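Local coordinates for extracellular solute-binding protein family 1 (Alicyclobacillus acidocaldarius subsp. acidocaldarius, PDB 4OVJ), which probably captures a solute outside the cell membrane and delivers it to an ABC-type importer, as other family 1 extracellular solute-binding proteins do, at residues V25-G30 with P53-Q58; T213-L218 with Q400-F405; K240-P245 with V261-S266. All coordinates share one frame; numbering follows the deposited sequence. Where two conformers were deposited one is given.

How the contacts relate
The three contacts sample separate parts of a two-lobed solute-binding fold. Contact 1 comes first along the chain, pairing strands 25-31 and 55-61 near the N-terminus. Its centre lies about 53 Å from that of contact 2, on the opposite side of the chain's centre, and about 37 Å from that of contact 3. Contact 2 spans the longest stretch of chain, bringing helix 398-414 back to helix 211-226; contact 3 falls within that span, linking a loop to helix 263-269, the nearest atoms of contacts 2 and 3 being about 12 Å apart. None touches another. The separation is consistent with contact 1 belonging to one lobe and contacts 2 and 3 to the other.

Contact 1. Residues V25-G30 with P53-Q58; sequences VTLTFG and PNIHIQ
Asn-54 opens the pairing through its backbone: Val-25 N donates to Asn-54 O over 3.2 Å, while the side-chain ND2 is hydrogen-bonded to Asp-20 OD1 and the backbone O of Lys-22. Ile-55 follows, with CG2 anti to the backbone N, which lays that methyl 3.7 Å from Leu-27 CD1 on the apolar face. At His-56 the backbone binds both ways. His-56 N reaches Val-25 O in the carbonyl plane at 2.9 Å, and His-56 O takes Leu-27 N in a nearly straight bond (169° at the hydrogen). On the other face, Thr-26 OG1 sits 3.4 Å from His-56 CB and meets the imidazole at its edge, near the ring plane. This in-register parallel pairing joins the two strands of a beta-alpha-beta unit whose connecting helix, 35-51, packs through Phe-48 and Val-45 against the face carrying Ile-55 and Ile-57. The second torsion of Ile-57, chi2 -62°, turns CD1 back against both CB and CD1 of Leu-27, the latter at 3.9 Å; its CG2 branch touches Phe-29 CB instead. Gln-58 N then donates to Leu-27 O at 2.8 Å, and Gln-58 O accepts from Phe-29 N in a more bent bond (144°). The extended Gln-58 side chain lies alongside Thr-28, pointing the same way, with CD 4.0 Å from Thr-28 CG2.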
loop_
_atom_site.group_PDB
_atom_site.type_symbol
_atom_site.label_atom_id
_atom_site.label_comp_id
_atom_site.label_asym_id
_atom_site.label_seq_id
_atom_site.Cartn_x
_atom_site.Cartn_y
_atom_site.Cartn_z
ATOM N N VAL A 25 31.767 -2.101 16.301
ATOM C CA VAL A 25 31.796 -1.987 14.840
ATOM C C VAL A 25 30.927 -0.822 14.433
ATOM O O VAL A 25 30.105 -0.353 15.221
ATOM C CB VAL A 25 31.292 -3.275 14.126
ATOM C CG1 VAL A 25 32.054 -4.505 14.604
ATOM C CG2 VAL A 25 29.795 -3.460 14.291
ATOM N N THR A 26 31.113 -0.369 13.199
ATOM C CA THR A 26 30.286 0.656 12.589
ATOM C C THR A 26 29.595 0.112 11.341
ATOM O O THR A 26 30.236 -0.507 10.476
ATOM C CB THR A 26 31.127 1.876 12.196
ATOM O OG1 THR A 26 31.723 2.424 13.368
ATOM C CG2 THR A 26 30.272 2.948 11.507
ATOM N N LEU A 27 28.288 0.350 11.265
ATOM C CA LEU A 27 27.480 0.033 10.091
ATOM C C LEU A 27 27.098 1.319 9.401
ATOM O O LEU A 27 26.669 2.264 10.066
ATOM C CB LEU A 27 26.175 -0.657 10.489
ATOM C CG LEU A 27 26.285 -1.964 11.262
ATOM C CD1 LEU A 27 24.935 -2.370 11.827
ATOM C CD2 LEU A 27 26.813 -3.055 10.353
ATOM N N THR A 28 27.213 1.357 8.077
ATOM C CA THR A 28 26.653 2.469 7.293
ATOM C C THR A 28 25.209 2.138 6.894
ATOM O O THR A 28 24.876 0.980 6.671
ATOM C CB THR A 28 27.483 2.730 6.027
ATOM O OG1 THR A 28 27.721 1.490 5.365
ATOM C CG2 THR A 28 28.806 3.386 6.400
ATOM N N PHE A 29 24.365 3.162 6.819
ATOM C CA PHE A 29 22.927 3.004 6.633
ATOM C C PHE A 29 22.432 4.063 5.668
ATOM O O PHE A 29 22.355 5.241 6.019
ATOM C CB PHE A 29 22.229 3.136 7.982
ATOM C CG PHE A 29 20.710 3.154 7.926
ATOM C CD1 PHE A 29 19.998 2.468 6.956
ATOM C CD2 PHE A 29 20.000 3.811 8.922
ATOM C CE1 PHE A 29 18.610 2.459 6.956
ATOM C CE2 PHE A 29 18.623 3.813 8.920
ATOM C CZ PHE A 29 17.922 3.133 7.945
ATOM N N GLY A 30 22.115 3.629 4.447
ATOM C CA GLY A 30 21.595 4.509 3.415
ATOM C C GLY A 30 20.072 4.486 3.388
ATOM O O GLY A 30 19.458 3.438 3.504
ATOM N N PRO A 53 25.144 -0.131 22.333
ATOM C CA PRO A 53 26.270 0.819 22.329
ATOM C C PRO A 53 27.582 0.283 21.752
ATOM O O PRO A 53 28.516 1.049 21.581
ATOM C CB PRO A 53 26.430 1.174 23.804
ATOM C CG PRO A 53 25.883 -0.002 24.539
ATOM C CD PRO A 53 24.741 -0.503 23.702
ATOM N N ASN A 54 27.661 -0.998 21.419
ATOM C CA ASN A 54 28.830 -1.491 20.681
ATOM C C ASN A 54 28.645 -1.512 19.157
ATOM O O ASN A 54 29.434 -2.119 18.428
ATOM C CB ASN A 54 29.232 -2.860 21.182
ATOM C CG ASN A 54 28.116 -3.852 21.113
ATOM O OD1 ASN A 54 26.931 -3.489 21.056
ATOM N ND2 ASN A 54 28.476 -5.125 21.146
ATOM N N ILE A 55 27.609 -0.838 18.674
ATOM C CA ILE A 55 27.393 -0.700 17.241
ATOM C C ILE A 55 27.143 0.774 16.942
ATOM O O ILE A 55 26.133 1.349 17.367
ATOM C CB ILE A 55 26.206 -1.559 16.753
ATOM C CG1 ILE A 55 26.429 -3.031 17.119
ATOM C CG2 ILE A 55 26.036 -1.414 15.235
ATOM C CD1 ILE A 55 25.214 -3.940 16.935
ATOM N N HIS A 56 28.051 1.384 16.196
ATOM C CA HIS A 56 27.808 2.708 15.665
ATOM C C HIS A 56 27.054 2.612 14.343
ATOM O O HIS A 56 27.312 1.720 13.523
ATOM C CB HIS A 56 29.110 3.430 15.361
ATOM C CG HIS A 56 30.020 3.611 16.533
ATOM N ND1 HIS A 56 29.651 4.296 17.668
ATOM C CD2 HIS A 56 31.321 3.292 16.693
ATOM C CE1 HIS A 56 30.673 4.346 18.502
ATOM N NE2 HIS A 56 31.697 3.744 17.932
ATOM N N ILE A 57 26.141 3.542 14.129
ATOM C CA ILE A 57 25.478 3.694 12.850
ATOM C C ILE A 57 25.933 5.001 12.211
ATOM O O ILE A 57 25.830 6.078 12.812
ATOM C CB ILE A 57 23.948 3.705 12.997
ATOM C CG1 ILE A 57 23.468 2.439 13.697
ATOM C CG2 ILE A 57 23.295 3.861 11.627
ATOM C CD1 ILE A 57 23.785 1.152 12.958
ATOM N N GLN A 58 26.462 4.882 10.995
ATOM C CA GLN A 58 26.815 6.019 10.195
ATOM C C GLN A 58 25.756 6.185 9.115
ATOM O O GLN A 58 25.720 5.426 8.149
ATOM C CB GLN A 58 28.195 5.797 9.593
ATOM C CG GLN A 58 28.680 6.935 8.737
ATOM C CD GLN A 58 30.065 6.686 8.177
ATOM O OE1 GLN A 58 30.873 5.985 8.773
ATOM N NE2 GLN A 58 30.340 7.266 7.019
#

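Contact 2. Residues T213-L218 with Q400-F405; sequences TLVSYL and QGAEQF
Ala-402 presents its single methyl to three side chains of the facing helix, Leu-214, Val-215 and Leu-218. Its CB lies 3.7 Å from Leu-214 CD2 and the same distance, 3.7 Å, from Val-215 CG2, while Leu-218 CD1 is a looser neighbour at 4.4 Å. In Leu-214 the first torsion, with CG anti to the backbone N (chi1 177°), carries CG out toward the other helix, and the second (chi2 52°) sets which methyl lies against Ala-402: it is CD2, which meets both CB and CA of that residue. Val-215 does not aim its CB at the other helix, and CG2, the branch anti to the carbonyl carbon, makes the contact. One turn beyond Ala-402, Phe-405 brings ring atom CD2 to 4.2 Å from Leu-214 CD2, an oblique approach to the ring. The helix segments run in opposed senses but cross well off antiparallel, at 138° between their directions, and their axes come within 9.3 Å, an approach that suits a residue as small as Ala-402 at the crossing. Helix 377-392 adds Phe-384 and Met-387, which touch both Leu-214 and Phe-405, so the helices form a largely buried cluster. The links between the segments all join carbon atoms of apolar groups, mostly methyls, and none is a hydrogen bond; the association therefore rests on shape and on exclusion of water, with no directional bond to set it.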
loop_
_atom_site.group_PDB
_atom_site.type_symbol
_atom_site.label_atom_id
_atom_site.label_comp_id
_atom_site.label_asym_id
_atom_site.label_seq_id
_atom_site.Cartn_x
_atom_site.Cartn_y
_atom_site.Cartn_z
ATOM N N THR A 213 -13.700 -8.915 -17.732
ATOM C CA THR A 213 -13.381 -8.532 -16.355
ATOM C C THR A 213 -13.475 -7.018 -16.151
ATOM O O THR A 213 -14.019 -6.542 -15.150
ATOM C CB THR A 213 -11.977 -9.008 -16.023
ATOM O OG1 THR A 213 -11.940 -10.431 -16.177
ATOM C CG2 THR A 213 -11.573 -8.600 -14.605
ATOM N N LEU A 214 -12.963 -6.261 -17.111
ATOM C CA LEU A 214 -13.032 -4.806 -17.021
ATOM C C LEU A 214 -14.460 -4.304 -17.221
ATOM O O LEU A 214 -14.913 -3.435 -16.499
ATOM C CB LEU A 214 -12.088 -4.144 -18.013
ATOM C CG LEU A 214 -12.094 -2.617 -18.089
ATOM C CD1 LEU A 214 -11.906 -2.010 -16.712
ATOM C CD2 LEU A 214 -10.985 -2.185 -19.040
ATOM N N VAL A 215 -15.179 -4.869 -18.185
ATOM C CA VAL A 215 -16.560 -4.447 -18.418
ATOM C C VAL A 215 -17.453 -4.730 -17.203
ATOM O O VAL A 215 -18.309 -3.913 -16.865
ATOM C CB VAL A 215 -17.146 -5.077 -19.701
ATOM C CG1 VAL A 215 -18.634 -4.775 -19.823
ATOM C CG2 VAL A 215 -16.416 -4.523 -20.910
ATOM N N SER A 216 -17.245 -5.857 -16.530
ATOM C CA SER A 216 -18.074 -6.164 -15.354
ATOM C C SER A 216 -17.810 -5.153 -14.225
ATOM O O SER A 216 -18.734 -4.728 -13.522
ATOM C CB SER A 216 -17.901 -7.615 -14.895
ATOM O OG SER A 216 -16.600 -7.857 -14.397
ATOM N N TYR A 217 -16.555 -4.739 -14.082
ATOM C CA TYR A 217 -16.195 -3.701 -13.105
ATOM C C TYR A 217 -16.854 -2.382 -13.467
ATOM O O TYR A 217 -17.500 -1.728 -12.636
ATOM C CB TYR A 217 -14.684 -3.558 -13.102
ATOM C CG TYR A 217 -14.071 -2.401 -12.361
ATOM C CD1 TYR A 217 -13.754 -2.494 -11.022
ATOM C CD2 TYR A 217 -13.710 -1.252 -13.031
ATOM C CE1 TYR A 217 -13.128 -1.458 -10.350
ATOM C CE2 TYR A 217 -13.087 -0.210 -12.379
ATOM C CZ TYR A 217 -12.793 -0.324 -11.034
ATOM O OH TYR A 217 -12.144 0.695 -10.400
ATOM N N LEU A 218 -16.711 -1.985 -14.717
ATOM C CA LEU A 218 -17.304 -0.723 -15.154
ATOM C C LEU A 218 -18.829 -0.724 -14.991
ATOM O O LEU A 218 -19.413 0.279 -14.581
ATOM C CB LEU A 218 -16.920 -0.425 -16.595
ATOM C CG LEU A 218 -15.438 -0.165 -16.865
ATOM C CD1 LEU A 218 -15.245 -0.094 -18.367
ATOM C CD2 LEU A 218 -14.920 1.090 -16.185
ATOM N N GLN A 400 -17.106 -0.140 -25.038
ATOM C CA GLN A 400 -16.307 0.697 -25.937
ATOM C C GLN A 400 -15.046 1.209 -25.249
ATOM O O GLN A 400 -13.958 1.158 -25.821
ATOM C CB GLN A 400 -17.128 1.889 -26.464
ATOM C CG GLN A 400 -18.147 1.534 -27.542
ATOM C CD GLN A 400 -19.146 2.654 -27.816
ATOM O OE1 GLN A 400 -19.248 3.634 -27.066
ATOM N NE2 GLN A 400 -19.894 2.512 -28.899
ATOM N N GLY A 401 -15.204 1.702 -24.024
ATOM C CA GLY A 401 -14.087 2.206 -23.237
ATOM C C GLY A 401 -13.077 1.122 -22.911
ATOM O O GLY A 401 -11.868 1.333 -23.060
ATOM N N ALA A 402 -13.572 -0.041 -22.480
ATOM C CA ALA A 402 -12.704 -1.179 -22.191
ATOM C C ALA A 402 -11.889 -1.559 -23.428
ATOM O O ALA A 402 -10.667 -1.667 -23.341
ATOM C CB ALA A 402 -13.510 -2.362 -21.692
ATOM N N GLU A 403 -12.555 -1.726 -24.573
ATOM C CA GLU A 403 -11.862 -2.109 -25.809
ATOM C C GLU A 403 -10.800 -1.114 -26.221
ATOM O O GLU A 403 -9.678 -1.491 -26.555
ATOM C CB GLU A 403 -12.849 -2.292 -26.960
ATOM C CG GLU A 403 -13.349 -3.711 -27.020
ATOM C CD GLU A 403 -13.684 -4.198 -28.416
ATOM O OE1 GLU A 403 -14.056 -3.367 -29.271
ATOM O OE2 GLU A 403 -13.578 -5.427 -28.642
ATOM N N GLN A 404 -11.165 0.160 -26.179
ATOM C CA GLN A 404 -10.277 1.242 -26.575
ATOM C C GLN A 404 -9.069 1.328 -25.647
ATOM O O GLN A 404 -7.924 1.377 -26.105
ATOM C CB GLN A 404 -11.054 2.566 -26.572
ATOM C CG GLN A 404 -10.287 3.755 -27.120
ATOM C CD GLN A 404 -11.195 4.929 -27.465
ATOM O OE1 GLN A 404 -11.506 5.757 -26.610
ATOM N NE2 GLN A 404 -11.615 5.012 -28.727
ATOM N N PHE A 405 -9.326 1.315 -24.343
ATOM C CA PHE A 405 -8.250 1.389 -23.360
ATOM C C PHE A 405 -7.262 0.229 -23.491
ATOM O O PHE A 405 -6.056 0.434 -23.410
ATOM C CB PHE A 405 -8.778 1.440 -21.918
ATOM C CG PHE A 405 -7.717 1.134 -20.900
ATOM C CD1 PHE A 405 -6.784 2.100 -20.553
ATOM C CD2 PHE A 405 -7.605 -0.133 -20.342
ATOM C CE1 PHE A 405 -5.773 1.824 -19.651
ATOM C CE2 PHE A 405 -6.595 -0.415 -19.440
ATOM C CZ PHE A 405 -5.679 0.565 -19.093
#

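Contact 3. Residues K240-P245 with V261-S266; sequences KQTADP and VNYVVS
The main apolar contact is a CH-pi interaction between Thr-242 and the Tyr-263 ring. Thr-242 CG2 stands over one ring face, 3.6 Å from the ring centroid and 17° from the ring normal, and its nearest ring atom is Tyr-263 CG at 3.5 Å. Having CG2 anti to the backbone N of Thr-242 turns the methyl onto the ring and leaves OG1 for a hydrogen bond to Glu-257. Asn-262 ND2 lies over the centre of the opposite face, 4.2 Å above the Tyr-263 ring plane, and the ring is thus flanked by a methyl and an amide nitrogen. Beside it, Ala-243 CB adds lighter packing, 4.1 Å from Tyr-263 CD1 and 4.0 Å from Ser-266 CB.

The placement is consistent with the backbone. Residues Gln-241 to Asp-244 form a type II beta turn, closed by Asp-244 N donating to Gln-241 O at 3.1 Å, with Ala-243 at the position of positive phi (76°). Thr-242 and Ala-243, the turn's two central residues, both direct their side chains at helix 263-269, while Ala-243 N is hydrogen-bonded to Asp-247 OD2. The contact thus sets a surface loop between helix 233-236 and strand 256-260 against helix 263-269, which follows that strand.

Among polar atoms, Gln-241 OE1 comes to 3.1 Å from Tyr-263 OH, because the glutamine chain bends at chi2 and carries its amide to the ring's hydroxyl end, the amide and ring planes 16° apart. Replacing Tyr-263 by alanine removes the ring and would probably leave the Thr-242 methyl without the face it packs on, and Gln-241 OE1 without its neighbouring hydroxyl. A sulfate ion, probably from the crystallisation liquor, lies about 5 Å from the Thr-242 side chain.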
loop_
_atom_site.group_PDB
_atom_site.type_symbol
_atom_site.label_atom_id
_atom_site.label_comp_id
_atom_site.label_asym_id
_atom_site.label_seq_id
_atom_site.Cartn_x
_atom_site.Cartn_y
_atom_site.Cartn_z
ATOM N N LYS A 240 -9.611 16.069 -6.621
ATOM C CA LYS A 240 -8.158 16.131 -6.850
ATOM C C LYS A 240 -7.415 14.957 -6.217
ATOM O O LYS A 240 -6.556 14.364 -6.833
ATOM C CB LYS A 240 -7.605 17.454 -6.324
ATOM C CG LYS A 240 -8.169 18.668 -7.041
ATOM C CD LYS A 240 -7.624 19.958 -6.444
ATOM C CE LYS A 240 -8.414 21.196 -6.879
ATOM N NZ LYS A 240 -8.104 22.298 -5.938
ATOM N N GLN A 241 -7.744 14.640 -4.972
ATOM C CA GLN A 241 -7.116 13.537 -4.245
ATOM C C GLN A 241 -8.061 13.118 -3.141
ATOM O O GLN A 241 -8.852 13.920 -2.656
ATOM C CB GLN A 241 -5.774 13.991 -3.642
ATOM C CG GLN A 241 -4.968 12.901 -2.928
ATOM C CD GLN A 241 -4.258 11.965 -3.890
ATOM O OE1 GLN A 241 -4.559 10.768 -3.954
ATOM N NE2 GLN A 241 -3.311 12.510 -4.653
ATOM N N THR A 242 -7.973 11.864 -2.720
ATOM C CA THR A 242 -8.651 11.445 -1.511
ATOM C C THR A 242 -8.285 12.372 -0.356
ATOM O O THR A 242 -7.110 12.723 -0.174
ATOM C CB THR A 242 -8.266 9.997 -1.159
ATOM O OG1 THR A 242 -8.767 9.143 -2.180
ATOM C CG2 THR A 242 -8.834 9.574 0.177
ATOM N N ALA A 243 -9.297 12.761 0.411
ATOM C CA ALA A 243 -9.141 13.561 1.619
ATOM C C ALA A 243 -8.864 15.045 1.348
ATOM O O ALA A 243 -8.775 15.827 2.287
ATOM C CB ALA A 243 -8.084 12.958 2.539
ATOM N N ASP A 244 -8.781 15.426 0.069
ATOM C CA ASP A 244 -8.716 16.832 -0.358
ATOM C C ASP A 244 -10.068 17.473 -0.068
ATOM O O ASP A 244 -11.076 16.773 -0.009
ATOM C CB ASP A 244 -8.460 16.879 -1.882
ATOM C CG ASP A 244 -8.111 18.261 -2.396
ATOM O OD1 ASP A 244 -6.940 18.669 -2.213
ATOM O OD2 ASP A 244 -9.000 18.938 -2.997
ATOM N N PRO A 245 -10.122 18.809 0.066
ATOM C CA PRO A 245 -11.444 19.460 0.164
ATOM C C PRO A 245 -12.424 19.159 -0.982
ATOM O O PRO A 245 -13.615 19.274 -0.788
ATOM C CB PRO A 245 -11.099 20.945 0.177
ATOM C CG PRO A 245 -9.737 21.006 0.767
ATOM C CD PRO A 245 -9.027 19.779 0.261
ATOM N N VAL A 261 -6.008 2.602 3.485
ATOM C CA VAL A 261 -6.405 2.733 4.872
ATOM C C VAL A 261 -5.710 3.898 5.586
ATOM O O VAL A 261 -6.282 4.479 6.505
ATOM C CB VAL A 261 -6.238 1.401 5.644
ATOM C CG1 VAL A 261 -4.772 1.095 5.912
ATOM C CG2 VAL A 261 -7.034 1.438 6.933
ATOM N N ASN A 262 -4.514 4.261 5.127
ATOM C CA ASN A 262 -3.741 5.378 5.676
ATOM C C ASN A 262 -4.501 6.691 5.685
ATOM O O ASN A 262 -4.239 7.556 6.520
ATOM C CB ASN A 262 -2.412 5.562 4.911
ATOM C CG ASN A 262 -2.577 6.257 3.558
ATOM O OD1 ASN A 262 -2.989 5.645 2.575
ATOM N ND2 ASN A 262 -2.202 7.542 3.490
ATOM N N TYR A 263 -5.441 6.837 4.754
ATOM C CA TYR A 263 -6.227 8.054 4.649
ATOM C C TYR A 263 -7.186 8.275 5.810
ATOM O O TYR A 263 -7.710 9.381 5.950
ATOM C CB TYR A 263 -7.012 8.099 3.329
ATOM C CG TYR A 263 -6.170 8.475 2.142
ATOM C CD1 TYR A 263 -5.631 9.750 2.030
ATOM C CD2 TYR A 263 -5.932 7.573 1.118
ATOM C CE1 TYR A 263 -4.863 10.112 0.941
ATOM C CE2 TYR A 263 -5.155 7.926 0.021
ATOM C CZ TYR A 263 -4.625 9.197 -0.056
ATOM O OH TYR A 263 -3.870 9.580 -1.137
ATOM N N VAL A 264 -7.438 7.256 6.643
ATOM C CA VAL A 264 -8.415 7.446 7.713
ATOM C C VAL A 264 -8.006 8.567 8.673
ATOM O O VAL A 264 -8.871 9.279 9.174
ATOM C CB VAL A 264 -8.762 6.149 8.485
ATOM C CG1 VAL A 264 -7.599 5.678 9.326
ATOM C CG2 VAL A 264 -9.992 6.363 9.370
ATOM N N VAL A 265 -6.707 8.739 8.919
ATOM C CA VAL A 265 -6.268 9.782 9.852
ATOM C C VAL A 265 -6.604 11.158 9.283
ATOM O O VAL A 265 -7.213 11.982 9.966
ATOM C CB VAL A 265 -4.761 9.682 10.167
ATOM C CG1 VAL A 265 -4.263 10.942 10.867
ATOM C CG2 VAL A 265 -4.497 8.441 11.005
ATOM N N SER A 266 -6.224 11.388 8.029
ATOM C CA SER A 266 -6.533 12.645 7.342
ATOM C C SER A 266 -8.031 12.899 7.252
ATOM O O SER A 266 -8.491 13.988 7.561
ATOM C CB SER A 266 -5.950 12.662 5.923
ATOM O OG SER A 266 -4.545 12.590 5.966
#